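Long-range contacts in pseudopodium-enriched atypical kinase 1 (Homo sapiens, PDB 6BHC), which is a dimer-forming pseudokinase with an unusual catalytic cleft, and probably acts in signalling as a scaffold rather than as an active tyrosine kinase: residues 57-62 and 72-77; 180-185 and 352-357; 359-364 and 376-381. The protein carries 1 engineered substitution. All coordinates share one frame; numbering follows the deposited sequence.

Interaction 1 (57-62 and 72-77)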
ATOM      1  N   PHE A  57      -9.848 -10.196  39.563  1.00 62.15           N
ATOM      2  CA  PHE A  57      -8.603  -9.963  38.835  1.00 61.00           C
ATOM      3  C   PHE A  57      -7.560 -10.944  39.358  1.00 58.75           C
ATOM      4  O   PHE A  57      -6.964 -10.728  40.417  1.00 63.99           O
ATOM      5  CB  PHE A  57      -8.144  -8.515  38.985  1.00 40.93           C
ATOM      6  CG  PHE A  57      -9.010  -7.533  38.252  1.00 47.43           C
ATOM      7  CD1 PHE A  57     -10.104  -6.953  38.874  1.00 45.88           C
ATOM      8  CD2 PHE A  57      -8.737  -7.197  36.936  1.00 39.22           C
ATOM      9  CE1 PHE A  57     -10.905  -6.051  38.199  1.00 45.27           C
ATOM     10  CE2 PHE A  57      -9.534  -6.296  36.256  1.00 38.93           C
ATOM     11  CZ  PHE A  57     -10.620  -5.722  36.888  1.00 46.23           C
ATOM     12  N   ARG A  58      -7.347 -12.024  38.614  1.00 51.41           N
ATOM     13  CA  ARG A  58      -6.358 -13.035  38.969  1.00 51.27           C
ATOM     14  C   ARG A  58      -5.004 -12.587  38.436  1.00 43.12           C
ATOM     15  O   ARG A  58      -4.789 -12.547  37.220  1.00 42.43           O
ATOM     16  CB  ARG A  58      -6.746 -14.402  38.410  1.00 56.90           C
ATOM     17  CG  ARG A  58      -7.993 -15.020  39.035  1.00 48.98           C
ATOM     18  CD  ARG A  58      -9.272 -14.523  38.373  1.00 49.18           C
ATOM     19  NE  ARG A  58      -9.257 -14.733  36.928  1.00 58.37           N
ATOM     20  CZ  ARG A  58      -9.659 -15.851  36.330  1.00 56.23           C
ATOM     21  NH1 ARG A  58     -10.107 -16.868  37.053  1.00 53.39           N
ATOM     22  NH2 ARG A  58      -9.610 -15.952  35.007  1.00 55.99           N
ATOM     23  N   LEU A  59      -4.094 -12.240  39.343  1.00 53.05           N
ATOM     24  CA  LEU A  59      -2.765 -11.807  38.939  1.00 51.89           C
ATOM     25  C   LEU A  59      -2.007 -12.965  38.305  1.00 54.33           C
ATOM     26  O   LEU A  59      -1.886 -14.043  38.896  1.00 55.48           O
ATOM     27  CB  LEU A  59      -1.994 -11.260  40.139  1.00 48.53           C
ATOM     28  CG  LEU A  59      -2.628 -10.069  40.859  1.00 47.77           C
ATOM     29  CD1 LEU A  59      -1.696  -9.533  41.934  1.00 47.59           C
ATOM     30  CD2 LEU A  59      -2.997  -8.976  39.868  1.00 46.03           C
ATOM     31  N   THR A  60      -1.499 -12.740  37.094  1.00 53.50           N
ATOM     32  CA  THR A  60      -0.769 -13.769  36.367  1.00 54.20           C
ATOM     33  C   THR A  60       0.653 -13.961  36.877  1.00 57.28           C
ATOM     34  O   THR A  60       1.330 -14.896  36.436  1.00 68.99           O
ATOM     35  CB  THR A  60      -0.738 -13.429  34.876  1.00 50.85           C
ATOM     36  OG1 THR A  60      -0.057 -12.183  34.685  1.00 49.74           O
ATOM     37  CG2 THR A  60      -2.154 -13.310  34.334  1.00 56.93           C
ATOM     38  N   SER A  61       1.115 -13.108  37.788  1.00 54.86           N
ATOM     39  CA  SER A  61       2.461 -13.208  38.328  1.00 53.93           C
ATOM     40  C   SER A  61       2.512 -12.449  39.644  1.00 63.80           C
ATOM     41  O   SER A  61       1.717 -11.536  39.884  1.00 67.41           O
ATOM     42  CB  SER A  61       3.504 -12.659  37.346  1.00 58.81           C
ATOM     43  OG  SER A  61       4.796 -12.640  37.928  1.00 67.09           O
ATOM     44  N   ASP A  62       3.457 -12.841  40.495  1.00 76.99           N
ATOM     45  CA  ASP A  62       3.659 -12.151  41.762  1.00 88.03           C
ATOM     46  C   ASP A  62       4.704 -11.049  41.677  1.00 78.79           C
ATOM     47  O   ASP A  62       4.721 -10.165  42.540  1.00 87.42           O
ATOM     48  CB  ASP A  62       4.053 -13.148  42.856  1.00107.03           C
ATOM     49  CG  ASP A  62       2.891 -14.021  43.290  1.00121.11           C
ATOM     50  OD1 ASP A  62       1.730 -13.625  43.054  1.00122.15           O
ATOM     51  OD2 ASP A  62       3.137 -15.099  43.872  1.00128.03           O
ATOM     52  N   VAL A  72       2.136   0.704  41.361  1.00 39.94           N
ATOM     53  CA  VAL A  72       2.740  -0.550  40.935  1.00 33.70           C
ATOM     54  C   VAL A  72       1.746  -1.254  40.020  1.00 32.99           C
ATOM     55  O   VAL A  72       0.528  -1.122  40.180  1.00 32.93           O
ATOM     56  CB  VAL A  72       3.133  -1.433  42.144  1.00 35.15           C
ATOM     57  CG1 VAL A  72       1.897  -1.930  42.885  1.00 41.92           C
ATOM     58  CG2 VAL A  72       4.011  -2.588  41.709  1.00 35.60           C
ATOM     59  N   TYR A  73       2.270  -1.984  39.038  1.00 37.20           N
ATOM     60  CA  TYR A  73       1.454  -2.609  38.006  1.00 32.12           C
ATOM     61  C   TYR A  73       1.595  -4.123  38.049  1.00 33.07           C
ATOM     62  O   TYR A  73       2.695  -4.650  38.242  1.00 33.77           O
ATOM     63  CB  TYR A  73       1.840  -2.110  36.612  1.00 30.99           C
ATOM     64  CG  TYR A  73       1.402  -0.698  36.313  1.00 36.00           C
ATOM     65  CD1 TYR A  73       0.146  -0.439  35.777  1.00 33.42           C
ATOM     66  CD2 TYR A  73       2.247   0.377  36.555  1.00 37.94           C
ATOM     67  CE1 TYR A  73      -0.255   0.852  35.493  1.00 35.27           C
ATOM     68  CE2 TYR A  73       1.855   1.670  36.275  1.00 29.36           C
ATOM     69  CZ  TYR A  73       0.603   1.902  35.746  1.00 30.31           C
ATOM     70  OH  TYR A  73       0.208   3.188  35.466  1.00 28.46           O
ATOM     71  N   TYR A  74       0.475  -4.815  37.847  1.00 33.34           N
ATOM     72  CA  TYR A  74       0.451  -6.269  37.771  1.00 34.42           C
ATOM     73  C   TYR A  74      -0.440  -6.689  36.614  1.00 34.18           C
ATOM     74  O   TYR A  74      -1.571  -6.208  36.495  1.00 33.87           O
ATOM     75  CB  TYR A  74      -0.064  -6.892  39.073  1.00 35.74           C
ATOM     76  CG  TYR A  74       0.871  -6.760  40.252  1.00 39.75           C
ATOM     77  CD1 TYR A  74       0.817  -5.652  41.087  1.00 41.62           C
ATOM     78  CD2 TYR A  74       1.799  -7.753  40.541  1.00 37.60           C
ATOM     79  CE1 TYR A  74       1.666  -5.531  42.171  1.00 46.89           C
ATOM     80  CE2 TYR A  74       2.652  -7.642  41.621  1.00 43.11           C
ATOM     81  CZ  TYR A  74       2.582  -6.529  42.432  1.00 45.76           C
ATOM     82  OH  TYR A  74       3.430  -6.413  43.509  1.00 45.30           O
ATOM     83  N   THR A  75       0.066  -7.579  35.766  1.00 36.97           N
ATOM     84  CA  THR A  75      -0.771  -8.180  34.740  1.00 41.63           C
ATOM     85  C   THR A  75      -1.799  -9.096  35.390  1.00 42.84           C
ATOM     86  O   THR A  75      -1.488  -9.834  36.328  1.00 37.41           O
ATOM     87  CB  THR A  75       0.080  -8.966  33.742  1.00 37.27           C
ATOM     88  OG1 THR A  75       0.751 -10.033  34.421  1.00 43.00           O
ATOM     89  CG2 THR A  75       1.113  -8.058  33.099  1.00 33.89           C
ATOM     90  N   ALA A  76      -3.033  -9.040  34.897  1.00 36.36           N
ATOM     91  CA  ALA A  76      -4.124  -9.771  35.520  1.00 48.09           C
ATOM     92  C   ALA A  76      -5.065 -10.318  34.458  1.00 48.10           C
ATOM     93  O   ALA A  76      -5.151  -9.802  33.340  1.00 41.40           O
ATOM     94  CB  ALA A  76      -4.904  -8.890  36.503  1.00 43.85           C
ATOM     95  N   SER A  77      -5.776 -11.377  34.833  1.00 44.98           N
ATOM     96  CA  SER A  77      -6.824 -11.977  34.016  1.00 41.94           C
ATOM     97  C   SER A  77      -8.166 -11.620  34.642  1.00 49.34           C
ATOM     98  O   SER A  77      -8.500 -12.108  35.727  1.00 55.87           O
ATOM     99  CB  SER A  77      -6.641 -13.490  33.921  1.00 43.93           C
ATOM    100  OG  SER A  77      -7.769 -14.108  33.328  1.00 45.68           O
TER

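Interaction 2 (180-185 and 352-357)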
ATOM      1  N   VAL A 180      15.737   7.860  21.510  1.00 18.79           N
ATOM      2  CA  VAL A 180      15.427   8.970  22.405  1.00 24.59           C
ATOM      3  C   VAL A 180      14.572  10.007  21.689  1.00 25.08           C
ATOM      4  O   VAL A 180      13.578  10.497  22.236  1.00 27.13           O
ATOM      5  CB  VAL A 180      16.726   9.580  22.966  1.00 17.34           C
ATOM      6  CG1 VAL A 180      16.442  10.904  23.658  1.00 16.35           C
ATOM      7  CG2 VAL A 180      17.386   8.611  23.930  1.00 15.99           C
ATOM      8  N   CYS A 181      14.931  10.341  20.444  1.00 16.19           N
ATOM      9  CA  CYS A 181      14.129  11.289  19.674  1.00 22.74           C
ATOM     10  C   CYS A 181      12.718  10.762  19.441  1.00 16.94           C
ATOM     11  O   CYS A 181      11.749  11.530  19.471  1.00 23.74           O
ATOM     12  CB  CYS A 181      14.809  11.599  18.340  1.00 17.55           C
ATOM     13  SG  CYS A 181      16.349  12.541  18.472  1.00 22.31           S
ATOM     14  N   LEU A 182      12.581   9.454  19.207  1.00 15.60           N
ATOM     15  CA  LEU A 182      11.260   8.884  18.962  1.00 21.99           C
ATOM     16  C   LEU A 182      10.402   8.908  20.220  1.00 23.29           C
ATOM     17  O   LEU A 182       9.193   9.161  20.146  1.00 25.11           O
ATOM     18  CB  LEU A 182      11.394   7.461  18.424  1.00 21.37           C
ATOM     19  CG  LEU A 182      11.693   7.355  16.929  1.00 36.88           C
ATOM     20  CD1 LEU A 182      12.047   5.926  16.548  1.00 43.86           C
ATOM     21  CD2 LEU A 182      10.503   7.849  16.115  1.00 24.39           C
ATOM     22  N   LEU A 183      11.001   8.645  21.383  1.00 16.43           N
ATOM     23  CA  LEU A 183      10.250   8.741  22.629  1.00 24.11           C
ATOM     24  C   LEU A 183       9.894  10.189  22.944  1.00 23.60           C
ATOM     25  O   LEU A 183       8.772  10.478  23.377  1.00 29.50           O
ATOM     26  CB  LEU A 183      11.046   8.122  23.778  1.00 25.90           C
ATOM     27  CG  LEU A 183      11.319   6.621  23.671  1.00 28.53           C
ATOM     28  CD1 LEU A 183      12.006   6.108  24.928  1.00 33.42           C
ATOM     29  CD2 LEU A 183      10.030   5.856  23.405  1.00 19.57           C
ATOM     30  N   LEU A 184      10.834  11.112  22.730  1.00 22.06           N
ATOM     31  CA  LEU A 184      10.552  12.523  22.973  1.00 19.60           C
ATOM     32  C   LEU A 184       9.478  13.046  22.032  1.00 20.87           C
ATOM     33  O   LEU A 184       8.681  13.911  22.418  1.00 21.42           O
ATOM     34  CB  LEU A 184      11.833  13.346  22.832  1.00 19.59           C
ATOM     35  CG  LEU A 184      12.897  13.166  23.920  1.00 29.74           C
ATOM     36  CD1 LEU A 184      14.171  13.918  23.559  1.00 20.81           C
ATOM     37  CD2 LEU A 184      12.368  13.621  25.272  1.00 19.47           C
ATOM     38  N   LEU A 185       9.439  12.537  20.798  1.00 22.46           N
ATOM     39  CA  LEU A 185       8.404  12.949  19.854  1.00 22.45           C
ATOM     40  C   LEU A 185       7.020  12.533  20.338  1.00 20.64           C
ATOM     41  O   LEU A 185       6.057  13.298  20.219  1.00 25.92           O
ATOM     42  CB  LEU A 185       8.693  12.357  18.475  1.00 23.34           C
ATOM     43  CG  LEU A 185       7.739  12.764  17.353  1.00 23.09           C
ATOM     44  CD1 LEU A 185       7.757  14.268  17.184  1.00 26.81           C
ATOM     45  CD2 LEU A 185       8.111  12.073  16.051  1.00 23.78           C
ATOM     46  N   CYS A 352      12.386  17.032  12.613  1.00 19.77           N
ATOM     47  CA  CYS A 352      13.478  17.374  11.710  1.00 16.34           C
ATOM     48  C   CYS A 352      14.703  16.503  11.961  1.00 23.63           C
ATOM     49  O   CYS A 352      15.386  16.097  11.013  1.00 21.06           O
ATOM     50  CB  CYS A 352      13.837  18.852  11.848  1.00 23.85           C
ATOM     51  SG  CYS A 352      15.205  19.363  10.788  1.00 28.81           S
ATOM     52  N   LEU A 353      15.005  16.209  13.229  1.00 22.47           N
ATOM     53  CA  LEU A 353      16.153  15.358  13.526  1.00 21.50           C
ATOM     54  C   LEU A 353      15.928  13.925  13.060  1.00 24.43           C
ATOM     55  O   LEU A 353      16.886  13.235  12.694  1.00 19.35           O
ATOM     56  CB  LEU A 353      16.457  15.385  15.025  1.00 23.36           C
ATOM     57  CG  LEU A 353      16.810  16.736  15.651  1.00 30.50           C
ATOM     58  CD1 LEU A 353      17.112  16.582  17.136  1.00 23.91           C
ATOM     59  CD2 LEU A 353      17.981  17.384  14.926  1.00 37.42           C
ATOM     60  N   LEU A 354      14.677  13.463  13.060  1.00 20.83           N
ATOM     61  CA  LEU A 354      14.382  12.085  12.683  1.00 25.56           C
ATOM     62  C   LEU A 354      14.307  11.915  11.169  1.00 22.57           C
ATOM     63  O   LEU A 354      14.947  11.021  10.606  1.00 27.57           O
ATOM     64  CB  LEU A 354      13.077  11.636  13.340  1.00 20.98           C
ATOM     65  CG  LEU A 354      13.159  11.396  14.847  1.00 21.24           C
ATOM     66  CD1 LEU A 354      11.773  11.385  15.465  1.00 17.83           C
ATOM     67  CD2 LEU A 354      13.881  10.085  15.123  1.00 17.43           C
ATOM     68  N   TRP A 355      13.527  12.760  10.496  1.00 24.91           N
ATOM     69  CA  TRP A 355      13.351  12.665   9.052  1.00 27.61           C
ATOM     70  C   TRP A 355      13.563  13.974   8.310  1.00 43.48           C
ATOM     71  O   TRP A 355      13.860  13.933   7.109  1.00 30.65           O
ATOM     72  CB  TRP A 355      11.944  12.155   8.709  1.00 21.25           C
ATOM     73  CG  TRP A 355      11.513  10.988   9.527  1.00 25.05           C
ATOM     74  CD1 TRP A 355      11.860   9.683   9.339  1.00 17.24           C
ATOM     75  CD2 TRP A 355      10.646  11.016  10.665  1.00 14.50           C
ATOM     76  NE1 TRP A 355      11.264   8.894  10.296  1.00 24.63           N
ATOM     77  CE2 TRP A 355      10.513   9.690  11.120  1.00 18.02           C
ATOM     78  CE3 TRP A 355       9.972  12.034  11.346  1.00 22.40           C
ATOM     79  CZ2 TRP A 355       9.734   9.355  12.224  1.00 16.97           C
ATOM     80  CZ3 TRP A 355       9.197  11.700  12.443  1.00 18.26           C
ATOM     81  CH2 TRP A 355       9.085  10.371  12.871  1.00 14.51           C
ATOM     82  N   GLY A 356      13.423  15.124   8.972  1.00 50.69           N
ATOM     83  CA  GLY A 356      13.433  16.416   8.320  1.00 23.52           C
ATOM     84  C   GLY A 356      14.745  16.727   7.636  1.00 29.04           C
ATOM     85  O   GLY A 356      15.691  15.934   7.669  1.00 37.63           O
ATOM     86  N   PRO A 357      14.824  17.897   7.002  1.00 27.88           N
ATOM     87  CA  PRO A 357      16.021  18.228   6.218  1.00 27.33           C
ATOM     88  C   PRO A 357      17.277  18.204   7.076  1.00 26.71           C
ATOM     89  O   PRO A 357      17.278  18.647   8.227  1.00 31.79           O
ATOM     90  CB  PRO A 357      15.724  19.635   5.684  1.00 25.67           C
ATOM     91  CG  PRO A 357      14.669  20.179   6.582  1.00 27.51           C
ATOM     92  CD  PRO A 357      13.850  19.001   7.021  1.00 26.89           C
TER

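Interaction 3 (359-364 and 376-381)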
ATOM      1  N   GLU A 359      21.560  18.761   7.873  1.00 53.20           N
ATOM      2  CA  GLU A 359      22.453  19.913   7.878  1.00 59.06           C
ATOM      3  C   GLU A 359      23.052  20.183   6.504  1.00 56.78           C
ATOM      4  O   GLU A 359      23.531  21.296   6.261  1.00 64.83           O
ATOM      5  CB  GLU A 359      23.565  19.710   8.909  1.00 67.80           C
ATOM      6  CG  GLU A 359      23.062  19.553  10.339  1.00 76.38           C
ATOM      7  CD  GLU A 359      24.184  19.316  11.334  1.00 88.73           C
ATOM      8  OE1 GLU A 359      25.351  19.199  10.903  1.00 94.26           O
ATOM      9  OE2 GLU A 359      23.899  19.249  12.549  1.00 90.49           O
ATOM     10  N   ASP A 360      23.037  19.197   5.603  1.00 58.51           N
ATOM     11  CA  ASP A 360      23.501  19.436   4.240  1.00 65.25           C
ATOM     12  C   ASP A 360      22.622  20.461   3.536  1.00 60.38           C
ATOM     13  O   ASP A 360      23.121  21.312   2.790  1.00 58.10           O
ATOM     14  CB  ASP A 360      23.530  18.123   3.457  1.00 85.52           C
ATOM     15  CG  ASP A 360      24.422  17.079   4.101  1.00102.55           C
ATOM     16  OD1 ASP A 360      25.398  17.463   4.780  1.00110.65           O
ATOM     17  OD2 ASP A 360      24.146  15.872   3.928  1.00104.62           O
ATOM     18  N   LEU A 361      21.308  20.399   3.764  1.00 55.75           N
ATOM     19  CA  LEU A 361      20.404  21.400   3.209  1.00 48.37           C
ATOM     20  C   LEU A 361      20.503  22.730   3.947  1.00 54.17           C
ATOM     21  O   LEU A 361      20.143  23.766   3.380  1.00 47.31           O
ATOM     22  CB  LEU A 361      18.965  20.872   3.237  1.00 39.90           C
ATOM     23  CG  LEU A 361      17.825  21.693   2.623  1.00 44.86           C
ATOM     24  CD1 LEU A 361      16.812  20.777   1.949  1.00 33.07           C
ATOM     25  CD2 LEU A 361      17.134  22.549   3.678  1.00 46.68           C
ATOM     26  N   PHE A 362      20.994  22.725   5.191  1.00 48.53           N
ATOM     27  CA  PHE A 362      21.103  23.968   5.949  1.00 45.62           C
ATOM     28  C   PHE A 362      22.084  24.931   5.293  1.00 49.11           C
ATOM     29  O   PHE A 362      21.870  26.149   5.303  1.00 51.89           O
ATOM     30  CB  PHE A 362      21.527  23.681   7.392  1.00 50.46           C
ATOM     31  CG  PHE A 362      20.466  23.012   8.228  1.00 53.23           C
ATOM     32  CD1 PHE A 362      19.234  22.675   7.688  1.00 46.33           C
ATOM     33  CD2 PHE A 362      20.700  22.733   9.565  1.00 56.23           C
ATOM     34  CE1 PHE A 362      18.264  22.061   8.460  1.00 44.77           C
ATOM     35  CE2 PHE A 362      19.732  22.123  10.343  1.00 55.58           C
ATOM     36  CZ  PHE A 362      18.514  21.787   9.789  1.00 47.47           C
ATOM     37  N   GLN A 363      23.169  24.404   4.717  1.00 54.66           N
ATOM     38  CA  GLN A 363      24.147  25.264   4.056  1.00 60.06           C
ATOM     39  C   GLN A 363      23.535  25.976   2.856  1.00 58.50           C
ATOM     40  O   GLN A 363      23.763  27.174   2.654  1.00 64.84           O
ATOM     41  CB  GLN A 363      25.365  24.446   3.627  1.00 71.71           C
ATOM     42  CG  GLN A 363      26.280  24.044   4.768  1.00 85.67           C
ATOM     43  CD  GLN A 363      27.523  23.321   4.288  1.00 97.90           C
ATOM     44  OE1 GLN A 363      27.463  22.500   3.373  1.00100.65           O
ATOM     45  NE2 GLN A 363      28.661  23.633   4.898  1.00104.02           N
ATOM     46  N   THR A 364      22.758  25.253   2.047  1.00 55.57           N
ATOM     47  CA  THR A 364      22.073  25.889   0.927  1.00 56.46           C
ATOM     48  C   THR A 364      21.030  26.887   1.412  1.00 56.94           C
ATOM     49  O   THR A 364      20.798  27.908   0.755  1.00 59.33           O
ATOM     50  CB  THR A 364      21.425  24.827   0.036  1.00 51.21           C
ATOM     51  OG1 THR A 364      22.378  23.798  -0.255  1.00 55.89           O
ATOM     52  CG2 THR A 364      20.949  25.444  -1.271  1.00 44.77           C
ATOM     53  N   THR A 376      11.626  27.677  -2.360  1.00 31.34           N
ATOM     54  CA  THR A 376      11.749  26.638  -3.378  1.00 33.18           C
ATOM     55  C   THR A 376      12.584  25.468  -2.871  1.00 30.47           C
ATOM     56  O   THR A 376      12.250  24.305  -3.122  1.00 36.99           O
ATOM     57  CB  THR A 376      12.359  27.222  -4.653  1.00 34.38           C
ATOM     58  OG1 THR A 376      11.500  28.248  -5.167  1.00 41.87           O
ATOM     59  CG2 THR A 376      12.538  26.144  -5.712  1.00 38.65           C
ATOM     60  N   LEU A 377      13.669  25.758  -2.149  1.00 28.86           N
ATOM     61  CA  LEU A 377      14.498  24.696  -1.590  1.00 30.47           C
ATOM     62  C   LEU A 377      13.698  23.820  -0.632  1.00 27.27           C
ATOM     63  O   LEU A 377      13.759  22.588  -0.700  1.00 29.76           O
ATOM     64  CB  LEU A 377      15.710  25.301  -0.882  1.00 34.23           C
ATOM     65  CG  LEU A 377      16.683  24.319  -0.228  1.00 41.76           C
ATOM     66  CD1 LEU A 377      17.425  23.519  -1.288  1.00 46.36           C
ATOM     67  CD2 LEU A 377      17.656  25.053   0.680  1.00 39.88           C
ATOM     68  N   LEU A 378      12.934  24.444   0.267  1.00 31.54           N
ATOM     69  CA  LEU A 378      12.145  23.676   1.226  1.00 26.24           C
ATOM     70  C   LEU A 378      10.992  22.951   0.543  1.00 31.16           C
ATOM     71  O   LEU A 378      10.655  21.822   0.918  1.00 27.98           O
ATOM     72  CB  LEU A 378      11.624  24.597   2.329  1.00 26.72           C
ATOM     73  CG  LEU A 378      12.680  25.236   3.233  1.00 32.92           C
ATOM     74  CD1 LEU A 378      12.047  26.252   4.172  1.00 28.02           C
ATOM     75  CD2 LEU A 378      13.422  24.168   4.019  1.00 20.57           C
ATOM     76  N   GLN A 379      10.373  23.580  -0.459  1.00 28.54           N
ATOM     77  CA  GLN A 379       9.250  22.944  -1.140  1.00 28.15           C
ATOM     78  C   GLN A 379       9.710  21.752  -1.969  1.00 29.91           C
ATOM     79  O   GLN A 379       9.022  20.726  -2.022  1.00 27.21           O
ATOM     80  CB  GLN A 379       8.518  23.958  -2.019  1.00 27.53           C
ATOM     81  CG  GLN A 379       7.226  23.429  -2.625  1.00 27.05           C
ATOM     82  CD  GLN A 379       6.177  23.117  -1.575  1.00 35.28           C
ATOM     83  OE1 GLN A 379       5.557  24.020  -1.013  1.00 39.43           O
ATOM     84  NE2 GLN A 379       5.975  21.833  -1.304  1.00 37.10           N
ATOM     85  N   ASN A 380      10.868  21.867  -2.626  1.00 20.25           N
ATOM     86  CA  ASN A 380      11.396  20.737  -3.383  1.00 26.32           C
ATOM     87  C   ASN A 380      11.712  19.565  -2.465  1.00 27.33           C
ATOM     88  O   ASN A 380      11.447  18.408  -2.809  1.00 24.74           O
ATOM     89  CB  ASN A 380      12.641  21.157  -4.165  1.00 21.65           C
ATOM     90  CG  ASN A 380      12.335  22.175  -5.246  1.00 38.87           C
ATOM     91  OD1 ASN A 380      11.183  22.347  -5.648  1.00 37.54           O
ATOM     92  ND2 ASN A 380      13.369  22.856  -5.725  1.00 36.58           N
ATOM     93  N   TRP A 381      12.275  19.848  -1.288  1.00 24.77           N
ATOM     94  CA  TRP A 381      12.544  18.785  -0.325  1.00 30.25           C
ATOM     95  C   TRP A 381      11.253  18.105   0.118  1.00 24.28           C
ATOM     96  O   TRP A 381      11.200  16.876   0.234  1.00 25.75           O
ATOM     97  CB  TRP A 381      13.300  19.346   0.880  1.00 26.62           C
ATOM     98  CG  TRP A 381      13.643  18.309   1.906  1.00 25.87           C
ATOM     99  CD1 TRP A 381      14.798  17.588   1.987  1.00 25.67           C
ATOM    100  CD2 TRP A 381      12.821  17.873   2.995  1.00 24.06           C
ATOM    101  NE1 TRP A 381      14.747  16.732   3.061  1.00 19.79           N
ATOM    102  CE2 TRP A 381      13.543  16.888   3.695  1.00 19.65           C
ATOM    103  CE3 TRP A 381      11.543  18.222   3.446  1.00 28.68           C
ATOM    104  CZ2 TRP A 381      13.030  16.246   4.819  1.00 19.22           C
ATOM    105  CZ3 TRP A 381      11.037  17.583   4.562  1.00 21.76           C
ATOM    106  CH2 TRP A 381      11.778  16.606   5.236  1.00 16.56           C
TER

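Interaction 1 (57-62 and 72-77)
The ring of Tyr74 has the carbonyl of Asp62 at its edge, with Asp62 O 3.4 Å from Tyr74 CE2 and near the ring plane. Ala76 CB likewise sits at the edge of the Phe57 ring, and Ser77 O lies at the edge of the Arg58 guanidinium, in its plane. This is an antiparallel ladder in the N-lobe sheet of the protein kinase fold, where 57-59 and 71-78 probably match the two strands that flank the glycine-rich loop. Arg58 and Ser77 form the hydrogen-bonded pair; Leu59 and Ala76 form the non-hydrogen-bonded pair, on the face where Leu59 CD2 touches Tyr74 CB (3.7 Å) and Ala76 CB (3.9 Å). Leu59 CD1 lies obliquely by the Tyr74 ring, 4.1 Å from Tyr74 CG. Beyond the ladder, Thr60 N donates to Thr75 O at 3.0 Å. The Tyr74 hydroxyl bonds to Leu132 O; an alanine here would probably leave Leu59 CD1 without its aromatic neighbour and Leu132 O without this donor. Bends at chi2 (85°) and chi3 (55°) curl Arg58 over towards the neighbouring strand, where it grips Ser77 side-on. Arg58 NH2 reaches Ser77 OG at 3.1 Å, a hydroxyl that also bonds to Pro82 O. Ser77 O takes Arg58 N at 3.1 Å and Arg58 NE at 3.0 Å, the two donors arriving from opposite faces of the carbonyl plane.

Interaction 2 (180-185 and 352-357)
Leu354 pushes its side chain into the face of helix 173-194 made by Cys181, Leu182 and Leu185, and every atom of it past CA has a neighbour. Its CB stands over the centre of the Trp355 ring, 3.6 Å above the plane, so the next residue of the chain floors it on that side. Leu354 CG turns anti to its own carbonyl carbon (chi1 -72°), which carries the branch across to helix 173-194, where CG comes 3.9 Å from Cys181 CB. There the two methyls part. Leu354 CD2 settles against Cys181 CB at 3.7 Å and has Leu182 CG beside it, while Leu354 CD1 lies between two methyls one helical turn apart, Leu182 CD2 and Leu185 CD2, each at 3.8 Å.

The two helices belong to the C-lobe of the protein kinase fold. Helix 173-194, which leads towards the catalytic-loop region, probably corresponds to the E helix, and 343-354 to the last helix of the lobe. Trp355 is the first residue to leave helical geometry at the end of 343-354, and its indole reaches back towards 173-194. Leu185 CD2 meets the indole at its edge, 3.7 Å from Trp355 CH2. That methyl therefore touches both Leu354 and Trp355. One turn earlier on the same helix, Leu182 CD2 approaches Trp355 CZ2 obliquely at 4.2 Å. The indole also touches Leu410, Cys411 and Tyr414 of helix 406-417, and its NE1 makes a weak hydrogen bond to Glu407. The packing across the two segments is entirely apolar, but the carbonyl of Leu354 is bonded by two arginines, Arg178 from helix 173-194 and Arg358 from just past the turn. Next to Leu354, Leu353 CD1 brushes Cys181 SG at 4.3 Å.

Interaction 3 (359-364 and 376-381)
The shortest polar bond lies in the backbone of the helix that Leu361 packs against, from Asn380 N to Thr376 O at 2.8 Å; the next, Trp381 N to Leu377 O at 3.2 Å, ties together two of the residues that Leu361 touches. No hydrogen bond crosses between the segments, and the contact itself is carbon on carbon. Leu361 is its centre. With CG swung to the far side from the backbone N (chi1 -176°), the side chain extends straight towards the partner helix and its branches divide the work. Leu361 CD1 rests on the root of the indole, 3.8 Å from Trp381 CD1 and also close to Trp381 CB. Leu361 CD2 meets Leu378 CD2 at 4.1 Å, and the two side chains lie at about a right angle. Between them Leu361 CG comes 3.9 Å from Leu377 CD2, the two leucines lying alongside, pointing opposite ways. One turn on, Thr364 adds its carbons: CB sits 3.8 Å from Leu377 CD2, with its CG2 alongside the same methyl. Leu378 and Trp381 also touch helix 420-430, and Asn380 of helix 371-396 packs on Val16 of the second subunit. The segments 359-364 and 376-381 run at 152° to each other, and their helices, joined by a short turn, form an antiparallel helical hairpin in the all-helical region that follows the kinase fold, consistent with a part in its dimerization.

The three contacts come in series along the chain and run from one end of the molecule to the other. Interaction 1 joins strands of the N-lobe sheet; interaction 2, its centre about 35 Å away, packs two C-lobe helices; interaction 3 lies in the helical extension, about 52 Å between centres from interaction 1 and on the opposite side of the chain's centre. Interactions 2 and 3 are neighbours, with centres about 18 Å apart: helix 343-354 is followed by 359-367, and the turn at Gly356 and Pro357 packs on the Trp381 indole. The C-lobe is thus coupled directly to a helical hairpin that itself touches the second subunit, whereas interaction 1 touches neither of the others.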